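Local coordinates for protein uncharacterized HTH-type transcriptional regulator yydK (Bacillus subtilis subsp. subtilis, PDB 3BWG) that probably binds DNA as a transcription regulator of the GntR family, joining a winged helix-turn-helix domain to a UTRA domain, at residues S176-H181 and L202-I207. Numbering follows the deposited sequence.
With EDO (1,2-ethanediol), chain I.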
loop_
_atom_site.group_PDB
_atom_site.type_symbol
_atom_site.label_atom_id
_atom_site.label_comp_id
_atom_site.label_asym_id
_atom_site.label_seq_id
_atom_site.Cartn_x
_atom_site.Cartn_y
_atom_site.Cartn_z
ATOM N N SER B 176 -7.229 7.031 -3.692
ATOM C CA SER B 176 -8.167 6.036 -3.226
ATOM C C SER B 176 -7.823 5.601 -1.792
ATOM O O SER B 176 -6.665 5.575 -1.392
ATOM C CB SER B 176 -8.132 4.782 -4.137
ATOM O OG SER B 176 -6.787 4.406 -4.319
ATOM N N ASP B 177 -8.857 5.207 -1.061
ATOM C CA ASP B 177 -8.737 4.571 0.241
ATOM C C ASP B 177 -9.152 3.101 0.187
ATOM O O ASP B 177 -10.235 2.801 -0.318
ATOM C CB ASP B 177 -9.614 5.360 1.217
ATOM C CG ASP B 177 -9.209 6.862 1.273
ATOM O OD1 ASP B 177 -7.990 7.181 1.248
ATOM O OD2 ASP B 177 -10.111 7.723 1.292
ATOM N N LEU B 178 -8.322 2.186 0.708
ATOM C CA LEU B 178 -8.690 0.753 0.801
ATOM C C LEU B 178 -8.768 0.317 2.246
ATOM O O LEU B 178 -7.868 0.665 3.034
ATOM C CB LEU B 178 -7.695 -0.157 0.057
ATOM C CG LEU B 178 -7.715 -0.291 -1.470
ATOM C CD1 LEU B 178 -7.562 1.115 -2.155
ATOM C CD2 LEU B 178 -6.665 -1.273 -2.009
ATOM N N PHE B 179 -9.865 -0.388 2.578
ATOM C CA PHE B 179 -10.168 -0.975 3.864
ATOM C C PHE B 179 -10.173 -2.498 3.710
ATOM O O PHE B 179 -10.896 -3.045 2.857
ATOM C CB PHE B 179 -11.499 -0.421 4.398
ATOM C CG PHE B 179 -11.501 1.109 4.480
ATOM C CD1 PHE B 179 -10.871 1.746 5.528
ATOM C CD2 PHE B 179 -12.062 1.881 3.463
ATOM C CE1 PHE B 179 -10.830 3.160 5.603
ATOM C CE2 PHE B 179 -12.023 3.263 3.489
ATOM C CZ PHE B 179 -11.414 3.912 4.580
ATOM N N LEU B 180 -9.277 -3.149 4.451
ATOM C CA LEU B 180 -9.002 -4.597 4.335
ATOM C C LEU B 180 -9.476 -5.353 5.555
ATOM O O LEU B 180 -9.204 -4.951 6.683
ATOM C CB LEU B 180 -7.498 -4.842 4.140
ATOM C CG LEU B 180 -6.839 -4.620 2.772
ATOM C CD1 LEU B 180 -6.689 -3.155 2.384
ATOM C CD2 LEU B 180 -5.481 -5.248 2.784
ATOM N N HIS B 181 -10.183 -6.457 5.314
ATOM C CA HIS B 181 -10.763 -7.293 6.351
ATOM C C HIS B 181 -10.435 -8.733 5.972
ATOM O O HIS B 181 -10.381 -9.068 4.795
ATOM C CB HIS B 181 -12.299 -7.101 6.465
ATOM C CG HIS B 181 -12.747 -5.663 6.498
ATOM N ND1 HIS B 181 -13.034 -4.948 5.348
ATOM C CD2 HIS B 181 -12.994 -4.818 7.533
ATOM C CE1 HIS B 181 -13.401 -3.715 5.670
ATOM N NE2 HIS B 181 -13.373 -3.605 6.987
ATOM N N LEU B 202 -9.885 -12.526 1.771
ATOM C CA LEU B 202 -9.579 -11.126 1.910
ATOM C C LEU B 202 -10.729 -10.347 1.289
ATOM O O LEU B 202 -11.163 -10.614 0.156
ATOM C CB LEU B 202 -8.278 -10.781 1.207
ATOM C CG LEU B 202 -7.725 -9.357 1.319
ATOM C CD1 LEU B 202 -7.475 -8.846 2.784
ATOM C CD2 LEU B 202 -6.479 -9.217 0.373
ATOM N N TYR B 203 -11.247 -9.435 2.092
ATOM C CA TYR B 203 -12.389 -8.656 1.740
ATOM C C TYR B 203 -11.995 -7.183 1.785
ATOM O O TYR B 203 -11.652 -6.646 2.829
ATOM C CB TYR B 203 -13.546 -8.963 2.715
ATOM C CG TYR B 203 -14.681 -7.993 2.549
ATOM C CD1 TYR B 203 -15.330 -7.892 1.314
ATOM C CD2 TYR B 203 -15.078 -7.139 3.584
ATOM C CE1 TYR B 203 -16.350 -6.966 1.102
ATOM C CE2 TYR B 203 -16.126 -6.212 3.387
ATOM C CZ TYR B 203 -16.752 -6.153 2.135
ATOM O OH TYR B 203 -17.798 -5.298 1.852
ATOM N N ILE B 204 -12.014 -6.532 0.636
ATOM C CA ILE B 204 -11.553 -5.133 0.540
ATOM C C ILE B 204 -12.673 -4.249 0.071
ATOM O O ILE B 204 -13.345 -4.589 -0.925
ATOM C CB ILE B 204 -10.362 -5.003 -0.485
ATOM C CG1 ILE B 204 -9.263 -6.026 -0.157
ATOM C CG2 ILE B 204 -9.827 -3.489 -0.614
ATOM C CD1 ILE B 204 -8.063 -5.924 -1.017
ATOM N N GLU B 205 -12.871 -3.136 0.793
ATOM C CA GLU B 205 -13.651 -1.994 0.325
ATOM C C GLU B 205 -12.779 -0.854 -0.125
ATOM O O GLU B 205 -11.891 -0.395 0.633
ATOM C CB GLU B 205 -14.586 -1.498 1.411
ATOM C CG GLU B 205 -15.591 -2.536 1.819
ATOM C CD GLU B 205 -16.176 -2.193 3.156
ATOM O OE1 GLU B 205 -15.566 -2.520 4.198
ATOM O OE2 GLU B 205 -17.221 -1.524 3.174
ATOM N N SER B 206 -13.024 -0.390 -1.357
ATOM C CA SER B 206 -12.254 0.683 -1.928
ATOM C C SER B 206 -13.095 1.914 -2.252
ATOM O O SER B 206 -14.200 1.809 -2.781
ATOM C CB SER B 206 -11.556 0.227 -3.212
ATOM O OG SER B 206 -10.822 -0.959 -2.980
ATOM N N ILE B 207 -12.547 3.085 -1.993
ATOM C CA ILE B 207 -13.206 4.326 -2.483
ATOM C C ILE B 207 -12.207 5.014 -3.396
ATOM O O ILE B 207 -11.103 5.369 -2.949
ATOM C CB ILE B 207 -13.664 5.269 -1.355
ATOM C CG1 ILE B 207 -14.653 4.587 -0.431
ATOM C CG2 ILE B 207 -14.377 6.487 -1.900
ATOM C CD1 ILE B 207 -14.022 3.720 0.608
HETATM C C1 EDO I . -6.672 -13.931 -0.598
HETATM O O1 EDO I . -5.915 -13.134 -1.459
HETATM C C2 EDO I . -8.097 -13.528 -0.858
HETATM O O2 EDO I . -8.837 -14.285 0.055
#
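His181 and Tyr203 face each other as a hydrogen-bonded antiparallel pair, their side chains side by side and pointing the same way. The histidine can be followed outward: CB lies 3.7 Å from Tyr203 O, CG about 4.0 Å from Tyr203 CD2, and ND1 nearer still to that carbon. With CG anti to the carbonyl carbon and beside the backbone N (chi1 -47°), the ring brings ND1 to Tyr203 O for a weak hydrogen bond of 3.3 Å; this oxygen already accepts one from His181 N. At the tip, NE2 is hydrogen-bonded to Tyr77 OH of the second subunit. Histidine suits this place because its two nitrogens serve both strand and dimer partner; a leucine here would probably leave Tyr203 O with one bond fewer and the Tyr77 hydroxyl without its mate. Farther along, Ile207 CD1 meets the Phe179 ring edge, 3.5 Å from CE2, while acidic Glu205 answers Arg74 of the second subunit in a salt bridge through OE1 and hydrogen-bonds Tyr218 OH through OE2. Opposite, branched Leu178, Leu180 and Ile204 make apolar contacts, Leu178 CG lying 3.9 Å from Ile204 CG2. Six backbone bonds lace the strands into the UTRA domain's antiparallel sheet, which 176-180 extends into the second subunit.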